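Putative sugar phosphate isomerase (Acidithiobacillus ferrooxidans, PDB 3L2H) is a cupin-family protein that probably binds a metal ion and may act as a sugar phosphate isomerase, its substrate not being established. Local coordinates at residues Glu68-Tyr73 against Cys117-Gln122; Gln12-Met17 against Val33-Gly38. One frame throughout, in Å; residues are numbered along the deposited sequence.

Contact 1 (Glu68-Tyr73 against Cys117-Gln122); sequences EEEAVY and CLVIGQ. With EDO (1,2-ethanediol), chain N.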
loop_
_atom_site.group_PDB
_atom_site.type_symbol
_atom_site.label_atom_id
_atom_site.label_comp_id
_atom_site.label_asym_id
_atom_site.label_seq_id
_atom_site.Cartn_x
_atom_site.Cartn_y
_atom_site.Cartn_z
ATOM N N GLU B 68 -0.640 -2.805 -12.408
ATOM C CA GLU B 68 0.052 -4.096 -12.307
ATOM C C GLU B 68 1.114 -4.297 -13.399
ATOM O O GLU B 68 0.830 -4.132 -14.593
ATOM C CB GLU B 68 -0.917 -5.275 -12.373
ATOM C CG GLU B 68 -1.831 -5.486 -11.154
ATOM C CD GLU B 68 -2.731 -6.704 -11.272
ATOM O OE1 GLU B 68 -2.738 -7.362 -12.341
ATOM O OE2 GLU B 68 -3.440 -7.059 -10.273
ATOM N N GLU B 69 2.343 -4.622 -12.985
ATOM C CA GLU B 69 3.370 -5.066 -13.913
ATOM C C GLU B 69 3.105 -6.499 -14.385
ATOM O O GLU B 69 2.466 -7.291 -13.696
ATOM C CB GLU B 69 4.766 -4.961 -13.249
ATOM C CG GLU B 69 5.132 -3.483 -13.082
ATOM C CD GLU B 69 6.505 -3.262 -12.526
ATOM O OE1 GLU B 69 7.027 -4.201 -11.910
ATOM O OE2 GLU B 69 7.026 -2.136 -12.701
ATOM N N GLU B 70 3.624 -6.836 -15.564
ATOM C CA GLU B 70 3.422 -8.143 -16.159
ATOM C C GLU B 70 4.702 -8.465 -16.933
ATOM O O GLU B 70 5.344 -7.542 -17.427
ATOM C CB GLU B 70 2.219 -8.062 -17.114
ATOM C CG GLU B 70 1.853 -9.270 -17.804
ATOM C CD GLU B 70 0.483 -9.157 -18.488
ATOM O OE1 GLU B 70 0.073 -8.075 -19.019
ATOM O OE2 GLU B 70 -0.174 -10.188 -18.456
ATOM N N ALA B 71 5.033 -9.744 -17.081
ATOM C CA ALA B 71 6.163 -10.159 -17.898
ATOM C C ALA B 71 5.948 -11.563 -18.440
ATOM O O ALA B 71 5.150 -12.332 -17.887
ATOM C CB ALA B 71 7.474 -10.096 -17.092
ATOM N N VAL B 72 6.681 -11.903 -19.507
ATOM C CA VAL B 72 6.564 -13.199 -20.174
ATOM C C VAL B 72 7.941 -13.756 -20.444
ATOM O O VAL B 72 8.822 -13.025 -20.894
ATOM C CB VAL B 72 5.785 -13.116 -21.497
ATOM C CG1 VAL B 72 5.679 -14.524 -22.153
ATOM C CG2 VAL B 72 4.381 -12.491 -21.308
ATOM N N TYR B 73 8.167 -15.039 -20.146
ATOM C CA TYR B 73 9.445 -15.700 -20.463
ATOM C C TYR B 73 9.134 -16.929 -21.301
ATOM O O TYR B 73 8.331 -17.778 -20.908
ATOM C CB TYR B 73 10.267 -16.038 -19.203
ATOM C CG TYR B 73 11.651 -16.621 -19.490
ATOM C CD1 TYR B 73 12.731 -15.787 -19.684
ATOM C CD2 TYR B 73 11.872 -17.987 -19.567
ATOM C CE1 TYR B 73 14.005 -16.278 -19.953
ATOM C CE2 TYR B 73 13.162 -18.493 -19.853
ATOM C CZ TYR B 73 14.220 -17.625 -20.041
ATOM O OH TYR B 73 15.513 -18.051 -20.279
ATOM N N CYS B 117 5.076 -20.664 -22.237
ATOM C CA CYS B 117 5.657 -19.528 -21.542
ATOM C C CYS B 117 5.346 -19.526 -20.072
ATOM O O CYS B 117 4.348 -20.097 -19.628
ATOM C CB CYS B 117 5.060 -18.201 -22.045
ATOM S SG CYS B 117 5.280 -17.934 -23.832
ATOM N N LEU B 118 6.203 -18.835 -19.345
ATOM C CA LEU B 118 5.933 -18.430 -17.993
ATOM C C LEU B 118 5.398 -17.011 -18.062
ATOM O O LEU B 118 5.995 -16.151 -18.730
ATOM C CB LEU B 118 7.191 -18.418 -17.141
ATOM C CG LEU B 118 7.679 -19.678 -16.511
ATOM C CD1 LEU B 118 8.937 -19.302 -15.707
ATOM C CD2 LEU B 118 6.540 -20.302 -15.638
ATOM N N VAL B 119 4.239 -16.786 -17.464
ATOM C CA VAL B 119 3.671 -15.473 -17.319
ATOM C C VAL B 119 3.739 -15.084 -15.822
ATOM O O VAL B 119 3.275 -15.831 -14.940
ATOM C CB VAL B 119 2.240 -15.398 -17.879
ATOM C CG1 VAL B 119 1.668 -14.006 -17.613
ATOM C CG2 VAL B 119 2.242 -15.715 -19.380
ATOM N N ILE B 120 4.327 -13.909 -15.560
ATOM C CA ILE B 120 4.615 -13.410 -14.224
ATOM C C ILE B 120 3.952 -12.067 -14.083
ATOM O O ILE B 120 4.180 -11.167 -14.925
ATOM C CB ILE B 120 6.110 -13.249 -13.995
ATOM C CG1 ILE B 120 6.843 -14.588 -14.143
ATOM C CG2 ILE B 120 6.383 -12.653 -12.580
ATOM C CD1 ILE B 120 8.280 -14.469 -14.614
ATOM N N GLY B 121 3.100 -11.904 -13.067
ATOM C CA GLY B 121 2.420 -10.642 -12.883
ATOM C C GLY B 121 2.123 -10.290 -11.440
ATOM O O GLY B 121 2.150 -11.151 -10.534
ATOM N N GLN B 122 1.954 -9.007 -11.193
ATOM C CA GLN B 122 1.590 -8.564 -9.848
ATOM C C GLN B 122 0.163 -8.867 -9.664
ATOM O O GLN B 122 -0.587 -8.911 -10.658
ATOM C CB GLN B 122 1.733 -7.072 -9.662
ATOM C CG GLN B 122 3.084 -6.536 -9.658
ATOM C CD GLN B 122 3.063 -5.080 -9.334
ATOM O OE1 GLN B 122 3.084 -4.242 -10.236
ATOM N NE2 GLN B 122 2.976 -4.752 -8.040
HETATM C C1 EDO N . -0.468 -12.474 -20.961
HETATM O O1 EDO N . -0.952 -11.165 -20.589
HETATM C C2 EDO N . 0.750 -12.359 -21.845
HETATM O O2 EDO N . 0.294 -12.005 -23.169
#
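Gln122 reaches across to Glu69 with side chain and backbone alike. Gln122 OE1 accepts from Glu69 N at 2.9 Å along an almost straight line (173° at the hydrogen), while Gln122 N returns a bond to Glu69 O. Gln122 CG beside its backbone N (chi1 -69°) and an extended chain carry the amide there, turned 69° from the carboxylate of Glu69, whose oxygens accept backbone N-H groups of Arg44 and His45 of the second subunit. Farther along, strands 70-73 and 117-122 run antiparallel, with Ala71 N bonded to Ile120 O at 2.7 Å. They are neighbours in the larger sheet of the cupin beta-barrel; as in any strand, successive side chains point to opposite faces. On one face branched Val72 uses its two methyls in different directions: CG1 lies against Cys117 CB at 3.7 Å, and CG2 faces Val119 CG2. Glu70 extends on this face, its OE1 hydrogen-bonded to His63, as the HxH...E pattern of the cupin motif would have it, consistent with a metal-binding pocket. Ethanediol, probably from the crystallisation liquor, bonds His105 and makes a doubtfully short 2.5 Å approach from its O1 to Glu70 OE2. On the other face small Ala71 packs against Ile48 of the second subunit.

Contact 2 (Gln12-Met17 against Val33-Gly38); sequences QEISRM and VNKSLG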
loop_
_atom_site.group_PDB
_atom_site.type_symbol
_atom_site.label_atom_id
_atom_site.label_comp_id
_atom_site.label_asym_id
_atom_site.label_seq_id
_atom_site.Cartn_x
_atom_site.Cartn_y
_atom_site.Cartn_z
ATOM N N GLN B 12 7.810 -32.975 -13.022
ATOM C CA GLN B 12 6.817 -34.012 -13.340
ATOM C C GLN B 12 5.461 -33.702 -12.741
ATOM O O GLN B 12 4.432 -33.970 -13.358
ATOM C CB GLN B 12 7.341 -35.395 -12.889
ATOM C CG GLN B 12 6.416 -36.569 -13.213
ATOM C CD GLN B 12 7.079 -37.937 -13.026
ATOM O OE1 GLN B 12 8.327 -38.060 -13.042
ATOM N NE2 GLN B 12 6.279 -38.941 -12.844
ATOM N N GLU B 13 5.431 -33.130 -11.548
ATOM C CA GLU B 13 4.147 -32.673 -10.990
ATOM C C GLU B 13 3.502 -31.643 -11.905
ATOM O O GLU B 13 2.297 -31.655 -12.152
ATOM C CB GLU B 13 4.331 -32.072 -9.600
ATOM C CG GLU B 13 4.669 -33.112 -8.497
ATOM C CD GLU B 13 4.909 -32.435 -7.174
ATOM O OE1 GLU B 13 3.906 -32.185 -6.442
ATOM O OE2 GLU B 13 6.074 -32.116 -6.890
ATOM N N ILE B 14 4.308 -30.727 -12.393
ATOM C CA ILE B 14 3.829 -29.672 -13.262
ATOM C C ILE B 14 3.344 -30.260 -14.608
ATOM O O ILE B 14 2.227 -29.930 -15.083
ATOM C CB ILE B 14 4.896 -28.614 -13.519
ATOM C CG1 ILE B 14 5.151 -27.849 -12.188
ATOM C CG2 ILE B 14 4.429 -27.700 -14.689
ATOM C CD1 ILE B 14 6.331 -26.847 -12.194
ATOM N N SER B 15 4.137 -31.153 -15.203
ATOM C CA SER B 15 3.746 -31.652 -16.518
ATOM C C SER B 15 2.440 -32.428 -16.410
ATOM O O SER B 15 1.603 -32.371 -17.309
ATOM C CB SER B 15 4.862 -32.483 -17.177
ATOM O OG SER B 15 5.117 -33.642 -16.452
ATOM N N ARG B 16 2.239 -33.088 -15.282
ATOM C CA ARG B 16 1.013 -33.833 -15.053
ATOM C C ARG B 16 -0.191 -32.970 -14.697
ATOM O O ARG B 16 -1.324 -33.447 -14.819
ATOM C CB ARG B 16 1.208 -34.848 -13.926
ATOM C CG ARG B 16 2.133 -35.997 -14.298
ATOM C CD ARG B 16 2.270 -36.933 -13.121
ATOM N NE ARG B 16 0.961 -37.248 -12.593
ATOM C CZ ARG B 16 0.201 -38.283 -12.949
ATOM N NH1 ARG B 16 0.604 -39.222 -13.800
ATOM N NH2 ARG B 16 -0.982 -38.399 -12.398
HETATM N N MSE B 17 0.009 -31.750 -14.230
HETATM C CA MSE B 17 -1.149 -30.877 -13.905
HETATM C C MSE B 17 -2.078 -30.741 -15.113
HETATM O O MSE B 17 -1.610 -30.606 -16.226
HETATM C CB MSE B 17 -0.708 -29.470 -13.501
HETATM C CG MSE B 17 -0.146 -29.346 -12.122
HETATM SE SE MSE B 17 0.636 -27.624 -11.828
HETATM C CE MSE B 17 -1.112 -26.654 -11.679
ATOM N N VAL B 33 -4.002 -23.271 -22.038
ATOM C CA VAL B 33 -3.972 -24.143 -20.877
ATOM C C VAL B 33 -3.167 -23.343 -19.882
ATOM O O VAL B 33 -2.069 -22.902 -20.199
ATOM C CB VAL B 33 -3.345 -25.517 -21.150
ATOM C CG1 VAL B 33 -3.137 -26.272 -19.841
ATOM C CG2 VAL B 33 -4.272 -26.298 -22.069
ATOM N N ASN B 34 -3.733 -23.095 -18.710
ATOM C CA ASN B 34 -3.089 -22.312 -17.674
ATOM C C ASN B 34 -2.850 -23.142 -16.436
ATOM O O ASN B 34 -3.806 -23.684 -15.854
ATOM C CB ASN B 34 -3.972 -21.115 -17.307
ATOM C CG ASN B 34 -3.233 -20.087 -16.512
ATOM O OD1 ASN B 34 -2.646 -19.143 -17.090
ATOM N ND2 ASN B 34 -3.285 -20.202 -15.193
ATOM N N LYS B 35 -1.590 -23.254 -16.046
ATOM C CA LYS B 35 -1.175 -23.918 -14.828
ATOM C C LYS B 35 -0.671 -22.854 -13.850
ATOM O O LYS B 35 0.378 -22.256 -14.061
ATOM C CB LYS B 35 -0.087 -24.941 -15.132
ATOM C CG LYS B 35 -0.580 -26.091 -16.091
ATOM C CD LYS B 35 0.566 -27.088 -16.439
ATOM C CE LYS B 35 0.107 -28.097 -17.457
ATOM N NZ LYS B 35 1.190 -29.166 -17.682
ATOM N N SER B 36 -1.432 -22.604 -12.806
ATOM C CA SER B 36 -1.108 -21.546 -11.913
ATOM C C SER B 36 -0.155 -22.081 -10.817
ATOM O O SER B 36 -0.565 -22.715 -9.803
ATOM C CB SER B 36 -2.340 -20.923 -11.295
ATOM O OG SER B 36 -1.931 -19.927 -10.344
ATOM N N LEU B 37 1.121 -21.898 -11.080
ATOM C CA LEU B 37 2.145 -22.401 -10.161
ATOM C C LEU B 37 2.047 -21.670 -8.807
ATOM O O LEU B 37 2.093 -22.276 -7.723
ATOM C CB LEU B 37 3.519 -22.245 -10.785
ATOM C CG LEU B 37 3.736 -22.876 -12.166
ATOM C CD1 LEU B 37 5.225 -22.754 -12.560
ATOM C CD2 LEU B 37 3.191 -24.352 -12.245
ATOM N N GLY B 38 1.837 -20.358 -8.873
ATOM C CA GLY B 38 1.693 -19.568 -7.664
ATOM C C GLY B 38 0.508 -19.961 -6.824
ATOM O O GLY B 38 0.652 -20.094 -5.607
HETATM O O HOH W 1 -0.325 -30.846 -19.279
#
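Residues 14-17, near the end of the short helix, lie beside strand 33-36, the nearest CA atoms being those of Met17 and Lys35, 7.0 Å apart. Lys35 bridges the gap: with every torsion beyond CG near 180°, its chain is long enough to bring NZ to the helix carbonyls. Lys35 NZ donates to Ile14 O at 2.9 Å, tilted 29° from the carbonyl plane, and weakly to Ser15 O at 3.3 Å. Met17 N reaches Ile14 O from the opposite face. Carbonyl oxygens near the end of a helix can take a further donor, and a lysine suits them, its charge probably favourable there. A water 2.8 Å from Lys35 NZ bonds to Ser15 O too, and 3-cyclohexyl-1-propylsulfonic acid, probably from the crystallisation liquor, forms a salt bridge with the ammonium. The contact joins the short helix near the N terminus to strand 27-36 of the larger cupin sheet. Selenomethionine Met17 slides antiparallel to the lysine chain and bends at chi3 (74°), laying its CE 4.0 Å from Lys35 CB. Leu37 presents CD2 to Ile14 CG1 at 4.0 Å, the two side chains crossing nearly at right angles, with Phe95 of the second subunit packing on Leu37.

How the contacts relate
From the N terminus, after the short strand 8-9, the chain forms helix 11-16, then turns through strand 20-24 into strand 27-36, where contact 2 closes a loop of 15 intervening residues. Strand 46-53 follows and lies between strands 27-36 and 115-122 in the sheet. Contact 1 opens afterwards, at 68-73, and closes at 117-122 after 43 residues that include strands 79-83, 86-90, 95-98 and 105-108, so the two loops are in series and neither nest nor cross. Contact 2 joins helix 11-16 to the sheet, while contact 1 joins two of its inner strands. Their centres are about 16 Å apart, yet Leu118 CD2 touches Leu37 CD1 at 4.1 Å, and both meet the second subunit.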